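Local coordinates for protein 3-phosphoshikimate 1-carboxyvinyltransferase (Streptomyces sviceus, PDB 7M0O) that probably transfers the enolpyruvyl group of phosphoenolpyruvate to the 5-hydroxyl of shikimate-3-phosphate, the sixth step of the chorismate pathway, at residues S153-P165 and Y183-V196. Numbering follows the deposited sequence.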
ATOM      1  N   SER A 153      -6.844  -0.737  12.512  1.00 59.21           N
ATOM      2  CA  SER A 153      -5.617  -0.813  11.733  1.00 57.90           C
ATOM      3  C   SER A 153      -5.432  -2.219  11.177  1.00 54.56           C
ATOM      4  O   SER A 153      -5.624  -3.215  11.881  1.00 49.96           O
ATOM      5  CB  SER A 153      -4.411  -0.433  12.589  1.00 50.78           C
ATOM      6  OG  SER A 153      -3.786  -1.592  13.101  1.00 51.75           O
ATOM      7  N   SER A 154      -5.043  -2.293   9.905  1.00 46.50           N
ATOM      8  CA  SER A 154      -4.940  -3.574   9.223  1.00 41.76           C
ATOM      9  C   SER A 154      -3.620  -4.285   9.489  1.00 31.09           C
ATOM     10  O   SER A 154      -3.518  -5.489   9.222  1.00 25.07           O
ATOM     11  CB  SER A 154      -5.131  -3.373   7.716  1.00 35.64           C
ATOM     12  OG  SER A 154      -4.395  -2.252   7.256  1.00 49.41           O
ATOM     13  N   GLN A 155      -2.607  -3.574  10.000  1.00 33.73           N
ATOM     14  CA  GLN A 155      -1.288  -4.177  10.157  1.00 31.02           C
ATOM     15  C   GLN A 155      -1.243  -5.225  11.263  1.00 21.59           C
ATOM     16  O   GLN A 155      -0.351  -6.076  11.235  1.00 19.11           O
ATOM     17  CB  GLN A 155      -0.233  -3.098  10.421  1.00 31.84           C
ATOM     18  CG  GLN A 155       0.493  -2.642   9.158  1.00 25.59           C
ATOM     19  CD  GLN A 155       1.568  -1.607   9.431  1.00 38.01           C
ATOM     20  OE1 GLN A 155       2.604  -1.914  10.012  1.00 33.07           O
ATOM     21  NE2 GLN A 155       1.321  -0.367   9.016  1.00 39.37           N
ATOM     22  N   TYR A 156      -2.173  -5.184  12.230  1.00 22.24           N
ATOM     23  CA  TYR A 156      -2.128  -6.139  13.339  1.00 21.25           C
ATOM     24  C   TYR A 156      -2.593  -7.518  12.900  1.00 16.58           C
ATOM     25  O   TYR A 156      -1.965  -8.525  13.245  1.00 17.90           O
ATOM     26  CB  TYR A 156      -2.983  -5.651  14.517  1.00 19.43           C
ATOM     27  CG  TYR A 156      -2.580  -4.285  15.036  1.00 25.20           C
ATOM     28  CD1 TYR A 156      -1.246  -3.915  15.103  1.00 18.83           C
ATOM     29  CD2 TYR A 156      -3.540  -3.359  15.422  1.00 25.55           C
ATOM     30  CE1 TYR A 156      -0.869  -2.661  15.556  1.00 23.57           C
ATOM     31  CE2 TYR A 156      -3.174  -2.097  15.887  1.00 23.13           C
ATOM     32  CZ  TYR A 156      -1.834  -1.759  15.945  1.00 25.76           C
ATOM     33  OH  TYR A 156      -1.457  -0.515  16.390  1.00 32.15           O
ATOM     34  N   LEU A 157      -3.696  -7.592  12.151  1.00 15.28           N
ATOM     35  CA  LEU A 157      -4.105  -8.883  11.614  1.00 15.22           C
ATOM     36  C   LEU A 157      -3.036  -9.440  10.684  1.00 14.97           C
ATOM     37  O   LEU A 157      -2.716 -10.639  10.733  1.00 14.39           O
ATOM     38  CB  LEU A 157      -5.455  -8.751  10.897  1.00 12.35           C
ATOM     39  CG  LEU A 157      -5.891 -10.030  10.178  1.00 17.15           C
ATOM     40  CD1 LEU A 157      -5.983 -11.217  11.151  1.00 15.52           C
ATOM     41  CD2 LEU A 157      -7.215  -9.830   9.443  1.00 18.26           C
ATOM     42  N   THR A 158      -2.439  -8.579   9.858  1.00 13.93           N
ATOM     43  CA  THR A 158      -1.460  -9.063   8.891  1.00 13.36           C
ATOM     44  C   THR A 158      -0.198  -9.575   9.579  1.00 13.27           C
ATOM     45  O   THR A 158       0.363 -10.603   9.173  1.00 11.57           O
ATOM     46  CB  THR A 158      -1.166  -7.944   7.885  1.00 20.58           C
ATOM     47  OG1 THR A 158      -2.224  -7.916   6.918  1.00 20.28           O
ATOM     48  CG2 THR A 158       0.169  -8.132   7.193  1.00 15.61           C
ATOM     49  N   ALA A 159       0.230  -8.913  10.657  1.00 13.09           N
ATOM     50  CA  ALA A 159       1.341  -9.426  11.460  1.00 12.74           C
ATOM     51  C   ALA A 159       1.046 -10.824  12.022  1.00 10.49           C
ATOM     52  O   ALA A 159       1.912 -11.710  11.971  1.00 11.27           O
ATOM     53  CB  ALA A 159       1.659  -8.446  12.597  1.00 13.01           C
ATOM     54  N   LEU A 160      -0.169 -11.045  12.547  1.00 14.35           N
ATOM     55  CA  LEU A 160      -0.520 -12.365  13.078  1.00 13.37           C
ATOM     56  C   LEU A 160      -0.604 -13.412  11.971  1.00 13.75           C
ATOM     57  O   LEU A 160      -0.141 -14.548  12.148  1.00 14.50           O
ATOM     58  CB  LEU A 160      -1.847 -12.298  13.837  1.00 18.72           C
ATOM     59  CG  LEU A 160      -1.794 -11.616  15.202  1.00 19.09           C
ATOM     60  CD1 LEU A 160      -3.180 -11.584  15.826  1.00 16.21           C
ATOM     61  CD2 LEU A 160      -0.773 -12.305  16.129  1.00 20.00           C
ATOM     62  N   LEU A 161      -1.198 -13.061  10.823  1.00 12.43           N
ATOM     63  CA  LEU A 161      -1.201 -13.991   9.690  1.00 13.35           C
ATOM     64  C   LEU A 161       0.221 -14.370   9.294  1.00 11.74           C
ATOM     65  O   LEU A 161       0.539 -15.554   9.109  1.00 12.13           O
ATOM     66  CB  LEU A 161      -1.942 -13.376   8.496  1.00 12.00           C
ATOM     67  CG  LEU A 161      -3.459 -13.235   8.633  1.00 12.16           C
ATOM     68  CD1 LEU A 161      -3.970 -12.186   7.634  1.00 15.55           C
ATOM     69  CD2 LEU A 161      -4.128 -14.585   8.392  1.00 16.56           C
ATOM     70  N   LEU A 162       1.104 -13.375   9.186  1.00 12.91           N
ATOM     71  CA  LEU A 162       2.477 -13.649   8.778  1.00 10.58           C
ATOM     72  C   LEU A 162       3.204 -14.498   9.811  1.00 11.36           C
ATOM     73  O   LEU A 162       4.045 -15.329   9.450  1.00 12.40           O
ATOM     74  CB  LEU A 162       3.210 -12.330   8.525  1.00  9.82           C
ATOM     75  CG  LEU A 162       2.746 -11.578   7.264  1.00 13.44           C
ATOM     76  CD1 LEU A 162       3.344 -10.181   7.220  1.00 13.15           C
ATOM     77  CD2 LEU A 162       3.091 -12.337   6.022  1.00 12.52           C
ATOM     78  N   LEU A 163       2.864 -14.326  11.092  1.00 12.91           N
ATOM     79  CA  LEU A 163       3.480 -15.122  12.161  1.00 12.53           C
ATOM     80  C   LEU A 163       3.095 -16.599  12.093  1.00 15.74           C
ATOM     81  O   LEU A 163       3.907 -17.467  12.459  1.00 12.38           O
ATOM     82  CB  LEU A 163       3.083 -14.526  13.519  1.00 12.45           C
ATOM     83  CG  LEU A 163       3.416 -15.308  14.798  1.00 11.25           C
ATOM     84  CD1 LEU A 163       4.891 -15.291  15.063  1.00 11.84           C
ATOM     85  CD2 LEU A 163       2.669 -14.740  15.998  1.00  9.79           C
ATOM     86  N   GLY A 164       1.874 -16.900  11.643  1.00 13.28           N
ATOM     87  CA  GLY A 164       1.312 -18.230  11.742  1.00 13.94           C
ATOM     88  C   GLY A 164       2.224 -19.391  11.388  1.00 13.05           C
ATOM     89  O   GLY A 164       2.353 -20.344  12.169  1.00 14.65           O
ATOM     90  N   PRO A 165       2.844 -19.379  10.203  1.00 12.16           N
ATOM     91  CA  PRO A 165       3.684 -20.526   9.806  1.00 13.86           C
ATOM     92  C   PRO A 165       4.969 -20.653  10.607  1.00 15.65           C
ATOM     93  O   PRO A 165       5.626 -21.698  10.519  1.00 14.70           O
ATOM     94  CB  PRO A 165       3.974 -20.259   8.316  1.00 18.76           C
ATOM     95  CG  PRO A 165       2.878 -19.262   7.881  1.00 13.06           C
ATOM     96  CD  PRO A 165       2.683 -18.407   9.104  1.00 13.14           C
ATOM     97  N   TYR A 183      -6.801  -5.457   1.949  1.00 26.66           N
ATOM     98  CA  TYR A 183      -5.502  -5.602   2.595  1.00 24.69           C
ATOM     99  C   TYR A 183      -5.255  -7.048   2.999  1.00 24.22           C
ATOM    100  O   TYR A 183      -4.152  -7.580   2.811  1.00 21.65           O
ATOM    101  CB  TYR A 183      -5.439  -4.676   3.813  1.00 23.95           C
ATOM    102  CG  TYR A 183      -4.069  -4.423   4.387  1.00 28.73           C
ATOM    103  CD1 TYR A 183      -3.328  -3.302   4.020  1.00 30.13           C
ATOM    104  CD2 TYR A 183      -3.524  -5.290   5.327  1.00 31.51           C
ATOM    105  CE1 TYR A 183      -2.067  -3.066   4.562  1.00 32.68           C
ATOM    106  CE2 TYR A 183      -2.273  -5.065   5.871  1.00 30.06           C
ATOM    107  CZ  TYR A 183      -1.546  -3.956   5.486  1.00 34.89           C
ATOM    108  OH  TYR A 183      -0.307  -3.742   6.036  1.00 37.60           O
ATOM    109  N   VAL A 184      -6.281  -7.717   3.525  1.00 19.71           N
ATOM    110  CA  VAL A 184      -6.054  -9.097   3.932  1.00 21.23           C
ATOM    111  C   VAL A 184      -5.861 -10.002   2.715  1.00 24.21           C
ATOM    112  O   VAL A 184      -5.054 -10.937   2.764  1.00 19.09           O
ATOM    113  CB  VAL A 184      -7.185  -9.593   4.860  1.00 29.48           C
ATOM    114  CG1 VAL A 184      -7.523  -8.534   5.902  1.00 32.71           C
ATOM    115  CG2 VAL A 184      -8.417 -10.016   4.073  1.00 32.91           C
ATOM    116  N   GLU A 185      -6.548  -9.740   1.593  1.00 18.97           N
ATOM    117  CA  GLU A 185      -6.357 -10.631   0.450  1.00 18.99           C
ATOM    118  C   GLU A 185      -4.951 -10.509  -0.127  1.00 18.83           C
ATOM    119  O   GLU A 185      -4.402 -11.504  -0.614  1.00 17.65           O
ATOM    120  CB  GLU A 185      -7.391 -10.365  -0.646  1.00 22.84           C
ATOM    121  CG  GLU A 185      -7.440 -11.456  -1.736  1.00 39.08           C
ATOM    122  CD  GLU A 185      -7.002 -12.843  -1.249  1.00 41.34           C
ATOM    123  OE1 GLU A 185      -5.996 -13.380  -1.776  1.00 35.87           O
ATOM    124  OE2 GLU A 185      -7.684 -13.415  -0.365  1.00 45.33           O
ATOM    125  N   ILE A 186      -4.361  -9.310  -0.087  1.00 17.28           N
ATOM    126  CA  ILE A 186      -2.973  -9.145  -0.523  1.00 13.46           C
ATOM    127  C   ILE A 186      -2.028  -9.929   0.382  1.00 15.54           C
ATOM    128  O   ILE A 186      -1.085 -10.577  -0.098  1.00 15.22           O
ATOM    129  CB  ILE A 186      -2.601  -7.651  -0.573  1.00 16.16           C
ATOM    130  CG1 ILE A 186      -3.428  -6.950  -1.655  1.00 18.38           C
ATOM    131  CG2 ILE A 186      -1.084  -7.448  -0.810  1.00 18.06           C
ATOM    132  CD1 ILE A 186      -3.313  -5.458  -1.587  1.00 20.26           C
ATOM    133  N   THR A 187      -2.258  -9.889   1.702  1.00 16.75           N
ATOM    134  CA  THR A 187      -1.394 -10.646   2.606  1.00 12.64           C
ATOM    135  C   THR A 187      -1.475 -12.138   2.307  1.00 14.34           C
ATOM    136  O   THR A 187      -0.450 -12.829   2.256  1.00 13.16           O
ATOM    137  CB  THR A 187      -1.760 -10.380   4.066  1.00 14.87           C
ATOM    138  OG1 THR A 187      -1.610  -8.990   4.377  1.00 14.97           O
ATOM    139  CG2 THR A 187      -0.859 -11.195   4.999  1.00 14.46           C
ATOM    140  N   LEU A 188      -2.685 -12.651   2.063  1.00 15.39           N
ATOM    141  CA  LEU A 188      -2.814 -14.081   1.816  1.00 14.92           C
ATOM    142  C   LEU A 188      -2.165 -14.480   0.496  1.00 14.95           C
ATOM    143  O   LEU A 188      -1.546 -15.544   0.404  1.00 14.51           O
ATOM    144  CB  LEU A 188      -4.284 -14.493   1.845  1.00 17.82           C
ATOM    145  CG  LEU A 188      -5.014 -14.240   3.167  1.00 18.94           C
ATOM    146  CD1 LEU A 188      -6.381 -14.903   3.162  1.00 24.52           C
ATOM    147  CD2 LEU A 188      -4.206 -14.734   4.352  1.00 17.33           C
ATOM    148  N   ALA A 189      -2.284 -13.638  -0.536  1.00 14.59           N
ATOM    149  CA  ALA A 189      -1.662 -13.964  -1.813  1.00 19.22           C
ATOM    150  C   ALA A 189      -0.140 -13.973  -1.704  1.00 15.54           C
ATOM    151  O   ALA A 189       0.533 -14.798  -2.342  1.00 13.57           O
ATOM    152  CB  ALA A 189      -2.117 -12.977  -2.885  1.00 14.60           C
ATOM    153  N   MET A 190       0.425 -13.054  -0.919  1.00 15.83           N
ATOM    154  CA  MET A 190       1.877 -13.030  -0.764  1.00 15.34           C
ATOM    155  C   MET A 190       2.358 -14.253   0.008  1.00 14.01           C
ATOM    156  O   MET A 190       3.381 -14.862  -0.340  1.00 12.16           O
ATOM    157  CB  MET A 190       2.313 -11.727  -0.089  1.00 14.29           C
ATOM    158  CG  MET A 190       2.038 -10.479  -0.953  1.00 12.96           C
ATOM    159  SD  MET A 190       2.622  -8.930  -0.240  1.00 14.90           S
ATOM    160  CE  MET A 190       4.402  -9.212  -0.262  1.00 10.77           C
ATOM    161  N   MET A 191       1.619 -14.649   1.049  1.00 14.70           N
ATOM    162  CA  MET A 191       1.961 -15.875   1.758  1.00 12.73           C
ATOM    163  C   MET A 191       1.923 -17.081   0.820  1.00 15.47           C
ATOM    164  O   MET A 191       2.754 -17.992   0.941  1.00 16.16           O
ATOM    165  CB  MET A 191       1.025 -16.058   2.958  1.00 13.89           C
ATOM    166  CG  MET A 191       1.212 -15.011   4.088  1.00 12.17           C
ATOM    167  SD  MET A 191      -0.025 -15.104   5.406  1.00 13.49           S
ATOM    168  CE  MET A 191       0.388 -16.703   6.124  1.00 13.14           C
ATOM    169  N   ARG A 192       0.993 -17.085  -0.152  1.00 17.92           N
ATOM    170  CA  ARG A 192       0.940 -18.176  -1.129  1.00 15.76           C
ATOM    171  C   ARG A 192       2.180 -18.183  -2.009  1.00 13.62           C
ATOM    172  O   ARG A 192       2.712 -19.254  -2.330  1.00 18.00           O
ATOM    173  CB  ARG A 192      -0.328 -18.081  -1.988  1.00 20.78           C
ATOM    174  CG  ARG A 192      -1.604 -18.529  -1.290  1.00 30.06           C
ATOM    175  CD  ARG A 192      -2.769 -18.712  -2.268  1.00 34.21           C
ATOM    176  NE  ARG A 192      -3.302 -17.435  -2.736  1.00 41.69           N
ATOM    177  CZ  ARG A 192      -4.276 -16.760  -2.130  1.00 38.54           C
ATOM    178  NH1 ARG A 192      -4.831 -17.237  -1.021  1.00 38.08           N
ATOM    179  NH2 ARG A 192      -4.698 -15.605  -2.630  1.00 33.45           N
ATOM    180  N   ALA A 193       2.673 -16.999  -2.395  1.00 13.42           N
ATOM    181  CA  ALA A 193       3.908 -16.930  -3.168  1.00 15.40           C
ATOM    182  C   ALA A 193       5.098 -17.467  -2.384  1.00 16.74           C
ATOM    183  O   ALA A 193       6.080 -17.918  -2.985  1.00 18.69           O
ATOM    184  CB  ALA A 193       4.176 -15.492  -3.618  1.00 17.43           C
ATOM    185  N   PHE A 194       5.019 -17.451  -1.058  1.00 18.74           N
ATOM    186  CA  PHE A 194       6.049 -18.020  -0.206  1.00 12.84           C
ATOM    187  C   PHE A 194       5.647 -19.392   0.339  1.00 19.09           C
ATOM    188  O   PHE A 194       6.175 -19.828   1.365  1.00 17.67           O
ATOM    189  CB  PHE A 194       6.381 -17.029   0.920  1.00 15.37           C
ATOM    190  CG  PHE A 194       7.255 -15.879   0.474  1.00 12.47           C
ATOM    191  CD1 PHE A 194       8.636 -15.915   0.684  1.00 12.06           C
ATOM    192  CD2 PHE A 194       6.713 -14.783  -0.163  1.00 15.08           C
ATOM    193  CE1 PHE A 194       9.450 -14.873   0.258  1.00 13.52           C
ATOM    194  CE2 PHE A 194       7.518 -13.728  -0.583  1.00 13.54           C
ATOM    195  CZ  PHE A 194       8.881 -13.763  -0.373  1.00 12.59           C
ATOM    196  N   GLY A 195       4.699 -20.057  -0.314  1.00 14.50           N
ATOM    197  CA  GLY A 195       4.460 -21.475  -0.099  1.00 16.77           C
ATOM    198  C   GLY A 195       3.477 -21.850   0.982  1.00 17.76           C
ATOM    199  O   GLY A 195       3.491 -23.004   1.435  1.00 22.05           O
ATOM    200  N   VAL A 196       2.595 -20.941   1.399  1.00 15.44           N
ATOM    201  CA  VAL A 196       1.660 -21.212   2.485  1.00 17.46           C
ATOM    202  C   VAL A 196       0.245 -20.877   2.036  1.00 19.05           C
ATOM    203  O   VAL A 196      -0.018 -19.757   1.598  1.00 15.01           O
ATOM    204  CB  VAL A 196       2.012 -20.421   3.754  1.00 21.11           C
ATOM    205  CG1 VAL A 196       0.856 -20.506   4.712  1.00 15.27           C
ATOM    206  CG2 VAL A 196       3.288 -20.980   4.379  1.00 16.02           C
TER
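Tyr183 lays one ring face against Ser154, whose CB makes a CH-pi contact 3.7 Å from the centroid while OG sits 3.4 Å above the ring plane, over its centre. Serine's short side chain lets both atoms lie on the face. With chi1 at -165°, CG lies opposite the backbone N and the ring swings out to this serine. At the ring's edge, Thr158 OG1 comes within 3.0 Å of Tyr183 CE2. The hydroxyl OH meets Gln155 CG. Ser154 and Gln155 are predicted to bind shikimate-3-phosphate, so the ring probably helps shape that pocket; Arg13, another residue predicted to bind this substrate, makes a cation-pi contact with it. Val184 CG1 then meets Leu157 CD2.

One turn on, Thr187 OG1 and Thr158 OG1 share a 2.8 Å hydrogen bond where the backbones come nearest; threonine offers a hydroxyl to this buried pair and a methyl to apolar surroundings. Arg13 NE also bonds Thr187 OG1. Beyond, the interface is mostly apolar. Branched leucine methyls fill the seam, Leu188 CD2 4.0 Å from Leu161 CD2. Methionine's flexible, unbranched chain lets Met191 pack CG on Leu162 CD2 and bend at chi3 (67°), bringing CE close to Leu161 O (3.2 Å). Gly195, lacking CB, easily takes positive phi as C-prime of a Schellman motif (Val196 N to Met191 O, Gly195 N to Arg192 O); Val196 CG2 then meets Pro165 CG.

The helices run nearly parallel (-19°), joined through strand 171-174 of the mixed sheet 144-147, 171-174, 204-207, 199-201 in the family's alpha/beta fold. Helix 8-20 touches both; helices 79-90 and 110-118 pack against 155-163.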